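Local coordinates for protein galactose-1-phosphate uridylyltransferase (Bacillus cereus, PDB 4QVU) that is of unknown function, has a HIT-like fold that binds zinc, and may be related to UDP-glucose:hexose-1-phosphate uridylyltransferases, at residues N137-Q140 against D141-Q144; Q149-E152 against H153-L156; R161-G165 against F166-N170; I176-I179 against D180-A183; K240-D243 against V244-Q247. All coordinates share one frame; numbering follows the deposited sequence.

Contact 1 of 5, residues N137-Q140 against D141-Q144. With NA (sodium ion), chain D.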
loop_
_atom_site.group_PDB
_atom_site.type_symbol
_atom_site.label_atom_id
_atom_site.label_comp_id
_atom_site.label_asym_id
_atom_site.label_seq_id
_atom_site.Cartn_x
_atom_site.Cartn_y
_atom_site.Cartn_z
ATOM N N ASN A 137 4.877 15.113 -3.813
ATOM C CA ASN A 137 4.353 13.878 -3.217
ATOM C C ASN A 137 3.718 12.924 -4.225
ATOM O O ASN A 137 2.961 12.046 -3.822
ATOM C CB ASN A 137 3.322 14.223 -2.142
ATOM C CG ASN A 137 3.843 15.123 -1.059
ATOM O OD1 ASN A 137 5.010 15.064 -0.659
ATOM N ND2 ASN A 137 2.982 15.983 -0.560
ATOM N N VAL A 138 4.029 13.052 -5.503
ATOM C CA VAL A 138 3.581 12.080 -6.511
ATOM C C VAL A 138 4.854 11.470 -7.116
ATOM O O VAL A 138 5.880 12.158 -7.228
ATOM C CB VAL A 138 2.582 12.606 -7.591
ATOM C CG1 VAL A 138 1.255 13.016 -6.959
ATOM C CG2 VAL A 138 3.162 13.744 -8.428
ATOM N N GLU A 139 4.828 10.166 -7.411
ATOM C CA GLU A 139 6.014 9.521 -7.982
ATOM C C GLU A 139 5.723 9.061 -9.412
ATOM O O GLU A 139 4.565 8.980 -9.815
ATOM C CB GLU A 139 6.511 8.357 -7.115
ATOM C CG GLU A 139 5.498 7.272 -6.823
ATOM C CD GLU A 139 6.139 5.977 -6.365
ATOM O OE1 GLU A 139 6.939 5.402 -7.140
ATOM O OE2 GLU A 139 5.808 5.515 -5.250
ATOM N N GLN A 140 6.787 8.777 -10.168
ATOM C CA GLN A 140 6.786 8.310 -11.557
ATOM C C GLN A 140 5.880 7.079 -11.739
ATOM O O GLN A 140 5.090 7.045 -12.689
ATOM C CB GLN A 140 8.228 7.980 -11.993
ATOM C CG GLN A 140 9.159 9.202 -11.961
ATOM C CD GLN A 140 10.627 8.895 -12.192
ATOM O OE1 GLN A 140 11.167 7.868 -11.744
ATOM N NE2 GLN A 140 11.328 9.839 -12.819
ATOM N N ASP A 141 5.945 6.106 -10.799
ATOM C CA ASP A 141 5.159 4.867 -10.860
ATOM C C ASP A 141 3.652 5.090 -10.660
ATOM O O ASP A 141 2.889 4.176 -10.978
ATOM C CB ASP A 141 5.657 3.845 -9.834
ATOM C CG ASP A 141 6.955 3.150 -10.230
ATOM O OD1 ASP A 141 7.610 3.602 -11.209
ATOM O OD2 ASP A 141 7.323 2.164 -9.561
ATOM N N ASN A 142 3.206 6.284 -10.210
ATOM C CA ASN A 142 1.768 6.588 -10.088
ATOM C C ASN A 142 1.133 6.835 -11.473
ATOM O O ASN A 142 -0.098 6.896 -11.573
ATOM C CB ASN A 142 1.502 7.804 -9.183
ATOM C CG ASN A 142 1.885 7.647 -7.731
ATOM O OD1 ASN A 142 2.435 8.564 -7.117
ATOM N ND2 ASN A 142 1.626 6.485 -7.143
ATOM N N PHE A 143 1.970 6.949 -12.527
ATOM C CA PHE A 143 1.555 7.241 -13.910
ATOM C C PHE A 143 1.864 6.044 -14.870
ATOM O O PHE A 143 1.502 6.099 -16.050
ATOM C CB PHE A 143 2.239 8.548 -14.404
ATOM C CG PHE A 143 2.022 9.695 -13.436
ATOM C CD1 PHE A 143 0.786 10.331 -13.349
ATOM C CD2 PHE A 143 3.022 10.078 -12.549
ATOM C CE1 PHE A 143 0.567 11.344 -12.408
ATOM C CE2 PHE A 143 2.798 11.086 -11.606
ATOM C CZ PHE A 143 1.572 11.714 -11.544
ATOM N N GLN A 144 2.497 4.964 -14.344
ATOM C CA GLN A 144 2.775 3.714 -15.072
ATOM C C GLN A 144 1.603 2.762 -14.866
ATOM O O GLN A 144 0.821 2.973 -13.944
ATOM C CB GLN A 144 4.101 3.055 -14.611
ATOM C CG GLN A 144 5.355 3.939 -14.580
ATOM C CD GLN A 144 6.004 4.232 -15.909
ATOM O OE1 GLN A 144 5.454 3.994 -16.988
ATOM N NE2 GLN A 144 7.208 4.775 -15.852
HETATM NA NA NA D . 7.542 13.635 -7.494
HETATM O O HOH W 1 7.929 12.558 -9.795
#
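Between E139 and F143 the backbone closes a 3-10 turn through two i to i+3 bonds, N142 N to E139 O (3.0 Å) and F143 N to Q140 O (3.1 Å). The side chain of N142 folds back over the start of this turn. Its OD1 receives the backbone N-H of E139 at 2.9 Å in a nearly straight bond (174°), so E139 and N142 bond each other reciprocally: N142 OD1 accepts the N-H of E139 while the N-H of N142 goes to E139 O. The CG of E139 also lies against N142 OD1 (3.3 Å), and the two side chains cross at about a right angle with carboxylate and amide planes steeply inclined. With chi1 at 56°, CG of E139 lies between its own N and C, and the extended chain brings OE1 to within 3.4 Å of D141 CB. The two carboxylates nearly share an orientation, their planes 19° apart. The like charges are probably eased by K233 of the fourth subunit, which forms a salt bridge with E139 OE2; D141 OD1 is hydrogen-bonded to T239 OG1 of that subunit. On the apolar side CG2 of V138 touches the edge of the F143 ring at CZ (4.0 Å), while the carbonyl O of V138 binds sodium at 2.2 Å, an ion also held by L135 O and by D136 O of the second subunit. The turn leads into strand 145-150: F143 packs on I216 and K218 of strand 214-222 and meets Y209 of strand 203-211 edge-to-face.

Contact 2 of 5, residues Q149-E152 against H153-L156. With ZN (zinc ion), chain B.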
loop_
_atom_site.group_PDB
_atom_site.type_symbol
_atom_site.label_atom_id
_atom_site.label_comp_id
_atom_site.label_asym_id
_atom_site.label_seq_id
_atom_site.Cartn_x
_atom_site.Cartn_y
_atom_site.Cartn_z
ATOM N N GLN A 149 -4.434 1.591 -24.585
ATOM C CA GLN A 149 -4.078 2.103 -25.912
ATOM C C GLN A 149 -2.686 2.703 -25.853
ATOM O O GLN A 149 -2.362 3.350 -24.855
ATOM C CB GLN A 149 -5.097 3.155 -26.392
ATOM C CG GLN A 149 -6.485 2.618 -26.707
ATOM C CD GLN A 149 -6.569 2.008 -28.079
ATOM O OE1 GLN A 149 -6.621 2.714 -29.096
ATOM N NE2 GLN A 149 -6.661 0.686 -28.133
ATOM N N LYS A 150 -1.863 2.507 -26.905
ATOM C CA LYS A 150 -0.512 3.068 -26.971
ATOM C C LYS A 150 -0.003 3.108 -28.406
ATOM O O LYS A 150 -0.207 2.163 -29.162
ATOM C CB LYS A 150 0.474 2.271 -26.093
ATOM C CG LYS A 150 1.848 2.916 -25.966
ATOM C CD LYS A 150 2.726 2.259 -24.922
ATOM C CE LYS A 150 4.121 2.853 -24.890
ATOM N NZ LYS A 150 4.139 4.303 -24.539
ATOM N N ASN A 151 0.666 4.219 -28.760
ATOM C CA ASN A 151 1.354 4.460 -30.027
ATOM C C ASN A 151 2.525 5.422 -29.753
ATOM O O ASN A 151 2.793 5.736 -28.589
ATOM C CB ASN A 151 0.405 4.975 -31.130
ATOM C CG ASN A 151 -0.367 6.241 -30.843
ATOM O OD1 ASN A 151 0.143 7.222 -30.303
ATOM N ND2 ASN A 151 -1.601 6.283 -31.300
ATOM N N GLU A 152 3.222 5.873 -30.806
ATOM C CA GLU A 152 4.351 6.810 -30.704
ATOM C C GLU A 152 3.929 8.184 -30.127
ATOM O O GLU A 152 4.738 8.823 -29.455
ATOM C CB GLU A 152 5.011 7.028 -32.081
ATOM C CG GLU A 152 5.897 5.890 -32.552
ATOM C CD GLU A 152 6.662 6.159 -33.837
ATOM O OE1 GLU A 152 6.286 7.097 -34.579
ATOM O OE2 GLU A 152 7.626 5.410 -34.118
ATOM N N HIS A 153 2.678 8.627 -30.398
ATOM C CA HIS A 153 2.139 9.926 -29.979
ATOM C C HIS A 153 1.557 9.941 -28.557
ATOM O O HIS A 153 1.811 10.898 -27.814
ATOM C CB HIS A 153 1.015 10.369 -30.929
ATOM C CG HIS A 153 1.403 10.478 -32.365
ATOM N ND1 HIS A 153 1.955 11.640 -32.874
ATOM C CD2 HIS A 153 1.239 9.594 -33.372
ATOM C CE1 HIS A 153 2.143 11.412 -34.161
ATOM N NE2 HIS A 153 1.727 10.195 -34.508
ATOM N N ILE A 154 0.721 8.934 -28.211
ATOM C CA ILE A 154 -0.008 8.900 -26.940
ATOM C C ILE A 154 -0.041 7.483 -26.317
ATOM O O ILE A 154 0.143 6.470 -27.001
ATOM C CB ILE A 154 -1.459 9.431 -27.191
ATOM C CG1 ILE A 154 -2.187 9.838 -25.886
ATOM C CG2 ILE A 154 -2.287 8.491 -28.096
ATOM C CD1 ILE A 154 -3.354 10.733 -26.059
ATOM N N GLU A 155 -0.285 7.453 -24.992
ATOM C CA GLU A 155 -0.409 6.267 -24.152
ATOM C C GLU A 155 -1.537 6.453 -23.150
ATOM O O GLU A 155 -1.581 7.467 -22.448
ATOM C CB GLU A 155 0.914 5.953 -23.407
ATOM C CG GLU A 155 0.801 4.744 -22.487
ATOM C CD GLU A 155 1.963 4.454 -21.558
ATOM O OE1 GLU A 155 3.128 4.476 -22.018
ATOM O OE2 GLU A 155 1.694 4.106 -20.386
ATOM N N LEU A 156 -2.419 5.447 -23.069
ATOM C CA LEU A 156 -3.508 5.349 -22.115
ATOM C C LEU A 156 -3.310 4.085 -21.303
ATOM O O LEU A 156 -3.236 2.992 -21.868
ATOM C CB LEU A 156 -4.892 5.384 -22.801
ATOM C CG LEU A 156 -6.127 4.998 -21.940
ATOM C CD1 LEU A 156 -6.339 5.929 -20.750
ATOM C CD2 LEU A 156 -7.361 4.996 -22.766
HETATM ZN ZN ZN B . 0.610 13.284 -32.010
#
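Q149 and L156 pair in the beta hairpin of strands 145-150 and 154-159, at the edge of the sheet as formed within this chain, and the hairpin turn carries one of the zinc ligands. The backbone bonds come first: Q149 and L156 form an antiparallel hydrogen-bonded pair, L156 N to Q149 O at 2.8 Å and Q149 N to L156 O at 3.3 Å. K150 and E155 follow as a non-hydrogen-bonded pair, and N151 N then reaches I154 O (2.9 Å). The turn is tied by a side chain. OD1 of N151 takes the N-H of I154 at 2.8 Å and, more weakly, that of H153; with CG between the backbone N and C (chi1 57°), the amide is turned so that OD1 faces the two N-H groups, and OD1 also meets CG2 of I154. Charge pairing occupies the face bearing K150 and E155. The lysine chain crosses the glutamate obliquely and bends only at its last torsion (62°), which turns K150 NZ onto the anti side of E155 OE1 in a salt bridge of 2.7 Å. The other oxygen, OE2 of E155, is hydrogen-bonded to ND2 of N157. Apolar contact lies on the opposite face, where L156 packs against Y185 and T189 of helix 179-195. The last interaction is with the metal: C178 and E181 supply the other protein ligands seen, and H153 presents ND1 to the zinc at 2.3 Å.

Contact 3 of 5, residues R161-G165 against F166-N170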
loop_
_atom_site.group_PDB
_atom_site.type_symbol
_atom_site.label_atom_id
_atom_site.label_comp_id
_atom_site.label_asym_id
_atom_site.label_seq_id
_atom_site.Cartn_x
_atom_site.Cartn_y
_atom_site.Cartn_z
ATOM N N ARG A 161 -0.170 1.064 -9.503
ATOM C CA ARG A 161 0.294 1.731 -8.274
ATOM C C ARG A 161 -0.409 3.114 -8.191
ATOM O O ARG A 161 0.251 4.155 -8.275
ATOM C CB ARG A 161 1.837 1.845 -8.218
ATOM N N PRO A 162 -1.763 3.153 -8.053
ATOM C CA PRO A 162 -2.460 4.451 -8.020
ATOM C C PRO A 162 -2.046 5.327 -6.832
ATOM O O PRO A 162 -1.458 4.834 -5.869
ATOM C CB PRO A 162 -3.946 4.053 -7.915
ATOM C CG PRO A 162 -3.958 2.689 -7.404
ATOM C CD PRO A 162 -2.724 2.034 -7.942
ATOM N N ILE A 163 -2.364 6.631 -6.898
ATOM C CA ILE A 163 -2.030 7.569 -5.834
ATOM C C ILE A 163 -2.879 7.267 -4.595
ATOM O O ILE A 163 -2.331 7.239 -3.497
ATOM C CB ILE A 163 -2.205 9.041 -6.293
ATOM C CG1 ILE A 163 -1.416 9.329 -7.595
ATOM C CG2 ILE A 163 -1.833 10.027 -5.167
ATOM C CD1 ILE A 163 -1.561 10.749 -8.190
ATOM N N ILE A 164 -4.202 7.037 -4.775
ATOM C CA ILE A 164 -5.153 6.841 -3.673
ATOM C C ILE A 164 -5.492 5.354 -3.457
ATOM O O ILE A 164 -5.819 5.003 -2.330
ATOM C CB ILE A 164 -6.436 7.684 -3.916
ATOM C CG1 ILE A 164 -6.106 9.182 -3.854
ATOM C CG2 ILE A 164 -7.566 7.369 -2.929
ATOM C CD1 ILE A 164 -5.386 9.709 -2.456
ATOM N N GLY A 165 -5.386 4.505 -4.473
ATOM C CA GLY A 165 -5.647 3.080 -4.302
ATOM C C GLY A 165 -6.831 2.522 -5.060
ATOM O O GLY A 165 -7.170 1.350 -4.874
ATOM N N PHE A 166 -7.469 3.317 -5.934
ATOM C CA PHE A 166 -8.613 2.805 -6.682
ATOM C C PHE A 166 -8.293 2.885 -8.178
ATOM O O PHE A 166 -7.146 2.628 -8.543
ATOM C CB PHE A 166 -9.898 3.550 -6.287
ATOM C CG PHE A 166 -10.336 3.224 -4.874
ATOM C CD1 PHE A 166 -11.140 2.114 -4.613
ATOM C CD2 PHE A 166 -9.922 4.006 -3.799
ATOM C CE1 PHE A 166 -11.544 1.811 -3.310
ATOM C CE2 PHE A 166 -10.315 3.689 -2.487
ATOM C CZ PHE A 166 -11.125 2.598 -2.255
ATOM N N THR A 167 -9.275 3.177 -9.046
ATOM C CA THR A 167 -9.014 3.245 -10.482
ATOM C C THR A 167 -8.559 4.655 -10.859
ATOM O O THR A 167 -9.175 5.644 -10.477
ATOM C CB THR A 167 -10.232 2.809 -11.301
ATOM O OG1 THR A 167 -10.732 1.582 -10.767
ATOM C CG2 THR A 167 -9.898 2.612 -12.784
ATOM N N GLU A 168 -7.460 4.723 -11.613
ATOM C CA GLU A 168 -6.840 5.942 -12.136
ATOM C C GLU A 168 -6.387 5.672 -13.551
ATOM O O GLU A 168 -5.656 4.709 -13.784
ATOM C CB GLU A 168 -5.672 6.415 -11.243
ATOM C CG GLU A 168 -6.113 6.800 -9.835
ATOM C CD GLU A 168 -5.027 7.174 -8.846
ATOM O OE1 GLU A 168 -3.831 7.144 -9.217
ATOM O OE2 GLU A 168 -5.373 7.474 -7.681
ATOM N N PHE A 169 -6.888 6.478 -14.505
ATOM C CA PHE A 169 -6.560 6.375 -15.924
ATOM C C PHE A 169 -5.555 7.460 -16.276
ATOM O O PHE A 169 -5.831 8.642 -16.084
ATOM C CB PHE A 169 -7.818 6.475 -16.805
ATOM C CG PHE A 169 -8.929 5.503 -16.471
ATOM C CD1 PHE A 169 -8.850 4.170 -16.859
ATOM C CD2 PHE A 169 -10.072 5.929 -15.808
ATOM C CE1 PHE A 169 -9.879 3.276 -16.558
ATOM C CE2 PHE A 169 -11.110 5.036 -15.526
ATOM C CZ PHE A 169 -11.013 3.721 -15.916
ATOM N N ASN A 170 -4.372 7.055 -16.754
ATOM C CA ASN A 170 -3.289 7.969 -17.103
ATOM C C ASN A 170 -3.180 8.080 -18.604
ATOM O O ASN A 170 -3.039 7.074 -19.300
ATOM C CB ASN A 170 -1.971 7.502 -16.489
ATOM C CG ASN A 170 -2.065 7.277 -14.997
ATOM O OD1 ASN A 170 -2.269 8.205 -14.208
ATOM N ND2 ASN A 170 -1.982 6.028 -14.588
#
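P162 and E168 meet across the loop that connects antiparallel neighbours 154-159 and 169-173, where a carboxylate accepts hydrogen bonds from two successive backbone N-H groups. From P162 the CB approaches the carboxylate, 3.4 Å from E168 OE1, while CG of the ring rests on the carbonyl O of F166 (3.4 Å), so the proline touches both F166 and E168. I163 comes next and gives its N-H to OE1 of E168 at 2.8 Å; its side chain crosses that of E168 at about a right angle, CG1 nearest OE1. I164 offers its N-H to E168 OE2 at 3.2 Å. Both oxygens are met on their syn sides, 25° and 23° out of the carboxylate plane, and the two-pronged grip fixes the rotation of the group. OE1 also forms a salt bridge with K218 of strand 214-222, consistent with a charged glutamate. The CG2 of I164 lies at the edge of the F166 ring, and F166 itself packs on I164 of the third subunit. G165 turns the chain with a positive phi (115°), and its carbonyl O sits over one face of the F166 ring, 3.7 Å from CG.

Contact 4 of 5, residues I176-I179 against D180-A183. With ZN (zinc ion), chain B.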
loop_
_atom_site.group_PDB
_atom_site.type_symbol
_atom_site.label_atom_id
_atom_site.label_comp_id
_atom_site.label_asym_id
_atom_site.label_seq_id
_atom_site.Cartn_x
_atom_site.Cartn_y
_atom_site.Cartn_z
ATOM N N ILE A 176 3.830 18.385 -27.302
ATOM C CA ILE A 176 2.715 19.340 -27.185
ATOM C C ILE A 176 1.801 19.280 -28.442
ATOM O O ILE A 176 0.612 19.557 -28.322
ATOM C CB ILE A 176 3.221 20.798 -26.948
ATOM C CG1 ILE A 176 4.526 20.829 -26.102
ATOM C CG2 ILE A 176 2.112 21.662 -26.308
ATOM C CD1 ILE A 176 5.381 22.124 -26.222
ATOM N N GLY A 177 2.353 18.903 -29.604
ATOM C CA GLY A 177 1.606 18.762 -30.855
ATOM C C GLY A 177 0.521 17.693 -30.849
ATOM O O GLY A 177 -0.374 17.723 -31.699
ATOM N N CYS A 178 0.576 16.751 -29.866
ATOM C CA CYS A 178 -0.376 15.642 -29.686
ATOM C C CYS A 178 -1.508 16.032 -28.706
ATOM O O CYS A 178 -2.190 15.147 -28.179
ATOM C CB CYS A 178 0.354 14.398 -29.189
ATOM S SG CYS A 178 1.863 14.000 -30.103
ATOM N N ILE A 179 -1.715 17.343 -28.481
ATOM C CA ILE A 179 -2.704 17.890 -27.555
ATOM C C ILE A 179 -4.155 17.537 -28.006
ATOM O O ILE A 179 -4.995 17.273 -27.140
ATOM C CB ILE A 179 -2.506 19.423 -27.380
ATOM C CG1 ILE A 179 -3.350 19.980 -26.215
ATOM C CG2 ILE A 179 -2.636 20.231 -28.715
ATOM C CD1 ILE A 179 -2.888 21.279 -25.673
ATOM N N ASP A 180 -4.434 17.491 -29.329
ATOM C CA ASP A 180 -5.762 17.136 -29.840
ATOM C C ASP A 180 -6.048 15.639 -29.622
ATOM O O ASP A 180 -7.209 15.249 -29.480
ATOM C CB ASP A 180 -5.896 17.502 -31.318
ATOM C CG ASP A 180 -5.904 18.996 -31.607
ATOM O OD1 ASP A 180 -6.199 19.785 -30.676
ATOM O OD2 ASP A 180 -5.695 19.374 -32.784
ATOM N N GLU A 181 -4.989 14.812 -29.567
ATOM C CA GLU A 181 -5.110 13.380 -29.306
ATOM C C GLU A 181 -5.433 13.171 -27.841
ATOM O O GLU A 181 -6.256 12.318 -27.527
ATOM C CB GLU A 181 -3.839 12.622 -29.710
ATOM C CG GLU A 181 -3.561 12.662 -31.200
ATOM C CD GLU A 181 -2.294 11.948 -31.618
ATOM O OE1 GLU A 181 -2.303 10.696 -31.674
ATOM O OE2 GLU A 181 -1.301 12.645 -31.928
ATOM N N LEU A 182 -4.814 13.987 -26.947
ATOM C CA LEU A 182 -5.028 13.992 -25.493
ATOM C C LEU A 182 -6.494 14.317 -25.199
ATOM O O LEU A 182 -7.160 13.537 -24.519
ATOM C CB LEU A 182 -4.072 15.009 -24.820
ATOM C CG LEU A 182 -4.121 15.185 -23.290
ATOM C CD1 LEU A 182 -3.610 13.960 -22.576
ATOM C CD2 LEU A 182 -3.265 16.368 -22.861
ATOM N N ALA A 183 -7.006 15.417 -25.802
ATOM C CA ALA A 183 -8.383 15.913 -25.695
ATOM C C ALA A 183 -9.407 14.833 -26.074
ATOM O O ALA A 183 -10.428 14.697 -25.395
ATOM C CB ALA A 183 -8.558 17.133 -26.593
HETATM ZN ZN ZN B . 0.610 13.284 -32.010
#
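E181 and C178, one turn apart at the start of helix 179-195, reach the same zinc ion. Followed outward, E181 begins with CB against the carbonyl O of C178 (3.4 Å), the oxygen that also accepts the first bonds of the helix. CG lies anti to the carbonyl carbon (chi1 -65°) and remains near that oxygen. The chain then runs extended, bringing CD to 3.2 Å from the zinc. At the tip the two oxygens differ: OE2 binds the metal at 2.0 Å, whereas OE1 stays 3.9 Å from it, making the carboxylate a one-oxygen ligand. OE2 also touches CB of C178. The cysteine comes from the N-cap position and sends SG to the zinc at 2.4 Å. Its backbone O accepts L182 N (3.1 Å) and E181 N in a weaker bond, and A183 N to I179 O continues the helical pattern. The helix is held against helix 79-97 by I179, which packs on R87 and I90, and by D180, whose OD2 forms a salt bridge with R87. H153 supplies a third protein ligand. Sulfur, carboxylate and imidazole thus share one zinc; the metal probably draws electron density from the thiolate and carboxylate and, by linking the N-cap residue to the first turn, probably steadies the start of the helix.

Contact 5 of 5, residues K240-D243 against V244-Q247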
loop_
_atom_site.group_PDB
_atom_site.type_symbol
_atom_site.label_atom_id
_atom_site.label_comp_id
_atom_site.label_asym_id
_atom_site.label_seq_id
_atom_site.Cartn_x
_atom_site.Cartn_y
_atom_site.Cartn_z
ATOM N N LYS A 240 -10.981 -6.592 -11.014
ATOM C CA LYS A 240 -9.929 -6.934 -11.970
ATOM C C LYS A 240 -9.671 -5.786 -12.954
ATOM O O LYS A 240 -10.558 -5.380 -13.706
ATOM C CB LYS A 240 -10.281 -8.229 -12.731
ATOM C CG LYS A 240 -10.446 -9.445 -11.815
ATOM C CD LYS A 240 -10.874 -10.734 -12.517
ATOM C CE LYS A 240 -9.748 -11.503 -13.171
ATOM N NZ LYS A 240 -10.184 -12.869 -13.581
ATOM N N ILE A 241 -8.422 -5.287 -12.933
ATOM C CA ILE A 241 -7.851 -4.226 -13.770
ATOM C C ILE A 241 -7.898 -4.656 -15.238
ATOM O O ILE A 241 -7.936 -3.806 -16.117
ATOM C CB ILE A 241 -6.384 -3.900 -13.304
ATOM C CG1 ILE A 241 -5.859 -2.562 -13.914
ATOM C CG2 ILE A 241 -5.403 -5.079 -13.555
ATOM C CD1 ILE A 241 -4.589 -1.959 -13.263
ATOM N N GLU A 242 -7.888 -5.973 -15.491
ATOM C CA GLU A 242 -7.914 -6.555 -16.826
ATOM C C GLU A 242 -9.313 -6.436 -17.421
ATOM O O GLU A 242 -9.446 -6.333 -18.650
ATOM C CB GLU A 242 -7.465 -8.022 -16.780
ATOM C CG GLU A 242 -6.842 -8.510 -18.077
ATOM C CD GLU A 242 -5.439 -8.034 -18.419
ATOM O OE1 GLU A 242 -4.603 -7.908 -17.498
ATOM O OE2 GLU A 242 -5.147 -7.897 -19.627
ATOM N N ASP A 243 -10.355 -6.431 -16.558
ATOM C CA ASP A 243 -11.747 -6.302 -17.012
ATOM C C ASP A 243 -12.038 -4.855 -17.400
ATOM O O ASP A 243 -12.691 -4.626 -18.416
ATOM C CB ASP A 243 -12.744 -6.803 -15.955
ATOM C CG ASP A 243 -12.775 -8.309 -15.809
ATOM O OD1 ASP A 243 -12.548 -9.012 -16.821
ATOM O OD2 ASP A 243 -13.097 -8.786 -14.706
ATOM N N VAL A 244 -11.490 -3.885 -16.629
ATOM C CA VAL A 244 -11.603 -2.441 -16.896
ATOM C C VAL A 244 -10.885 -2.144 -18.222
ATOM O O VAL A 244 -11.438 -1.456 -19.080
ATOM C CB VAL A 244 -11.038 -1.601 -15.718
ATOM C CG1 VAL A 244 -11.181 -0.109 -15.988
ATOM C CG2 VAL A 244 -11.718 -1.972 -14.401
ATOM N N LYS A 245 -9.686 -2.735 -18.408
ATOM C CA LYS A 245 -8.862 -2.622 -19.612
ATOM C C LYS A 245 -9.659 -3.018 -20.858
ATOM O O LYS A 245 -9.649 -2.267 -21.833
ATOM C CB LYS A 245 -7.611 -3.500 -19.472
ATOM C CG LYS A 245 -6.735 -3.578 -20.717
ATOM C CD LYS A 245 -5.853 -4.789 -20.615
ATOM C CE LYS A 245 -5.088 -5.065 -21.869
ATOM N NZ LYS A 245 -4.358 -6.351 -21.775
ATOM N N ILE A 246 -10.350 -4.182 -20.816
ATOM C CA ILE A 246 -11.146 -4.719 -21.925
ATOM C C ILE A 246 -12.327 -3.785 -22.233
ATOM O O ILE A 246 -12.510 -3.435 -23.399
ATOM C CB ILE A 246 -11.642 -6.177 -21.634
ATOM C CG1 ILE A 246 -10.475 -7.196 -21.694
ATOM C CG2 ILE A 246 -12.751 -6.606 -22.603
ATOM C CD1 ILE A 246 -10.780 -8.640 -21.058
ATOM N N GLN A 247 -13.128 -3.394 -21.212
ATOM C CA GLN A 247 -14.321 -2.598 -21.489
ATOM C C GLN A 247 -13.972 -1.137 -21.836
ATOM O O GLN A 247 -14.715 -0.551 -22.628
ATOM C CB GLN A 247 -15.377 -2.655 -20.377
ATOM C CG GLN A 247 -14.949 -2.364 -18.965
ATOM C CD GLN A 247 -16.143 -2.464 -18.044
ATOM O OE1 GLN A 247 -16.606 -1.465 -17.478
ATOM N NE2 GLN A 247 -16.712 -3.658 -17.918
#
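Side by side and pointing the same way, E242 and K245 make the close side-chain contact of this helical turn. The glutamate leaves the backbone with CG anti to N (-153°) and bends at chi2 (74°), bringing its carboxylate back beside the lysine. K245 is extended throughout: its CD lies 3.3 Å from E242 OE2, and NZ forms a salt bridge to that same oxygen at 2.8 Å, nearly along the C-O axis. The other oxygen, OE1, makes a weak hydrogen bond to I147 N of the fourth subunit. Beneath the pair, the backbone is drawn together by successive i to i+4 bonds: K245 N to I241 O (3.1 Å), I246 N to E242 O (3.2 Å) and Q247 N to D243 O (3.1 Å). The first of the series, V244 N to K240 O, is longer at 3.4 Å and weak. I241, V244 and K245 all touch I158 of strand 154-159, which places this side of the helix on the sheet. Q247 folds CG over D243 O and sends OE1 to Y192 OH of helix 179-195. The looser side carries the exposed I246, whose CG1 lies over E242 O, 3.3 Å away. D243 OD2 turns back to the hydroxyl of S238, just before the helix. K240 occupies the N-cap, and its side chain leads away from the turn to pack on Q144 of the fourth subunit. The arrangement is that of the first turns of an alpha helix, with an i to i+3 glutamate-lysine salt bridge, here beside a subunit interface and away from the metal sites.

In the fold
Contacts 2 and 4 together build the zinc site: their centres are 11 Å apart, and H153 ND1 stands 3.6 Å from C178 SG, so hairpin turn and helix start are joined through the metal. Contacts 1 and 3, centres 10 Å apart, are two loops sewn together by a probable hydrogen bond from N142 ND2 to R161 O (2.9 Å), and both reach the third subunit; contact 1 also holds a sodium ion. Contact 3 borders contact 2 through neighbouring strands of one sheet and touches contact 5 where F169 CE1 meets V244 CG1 (3.7 Å). Contact 5 lies farthest from contact 4, with centres 25 Å apart, and like contact 1 faces the fourth subunit.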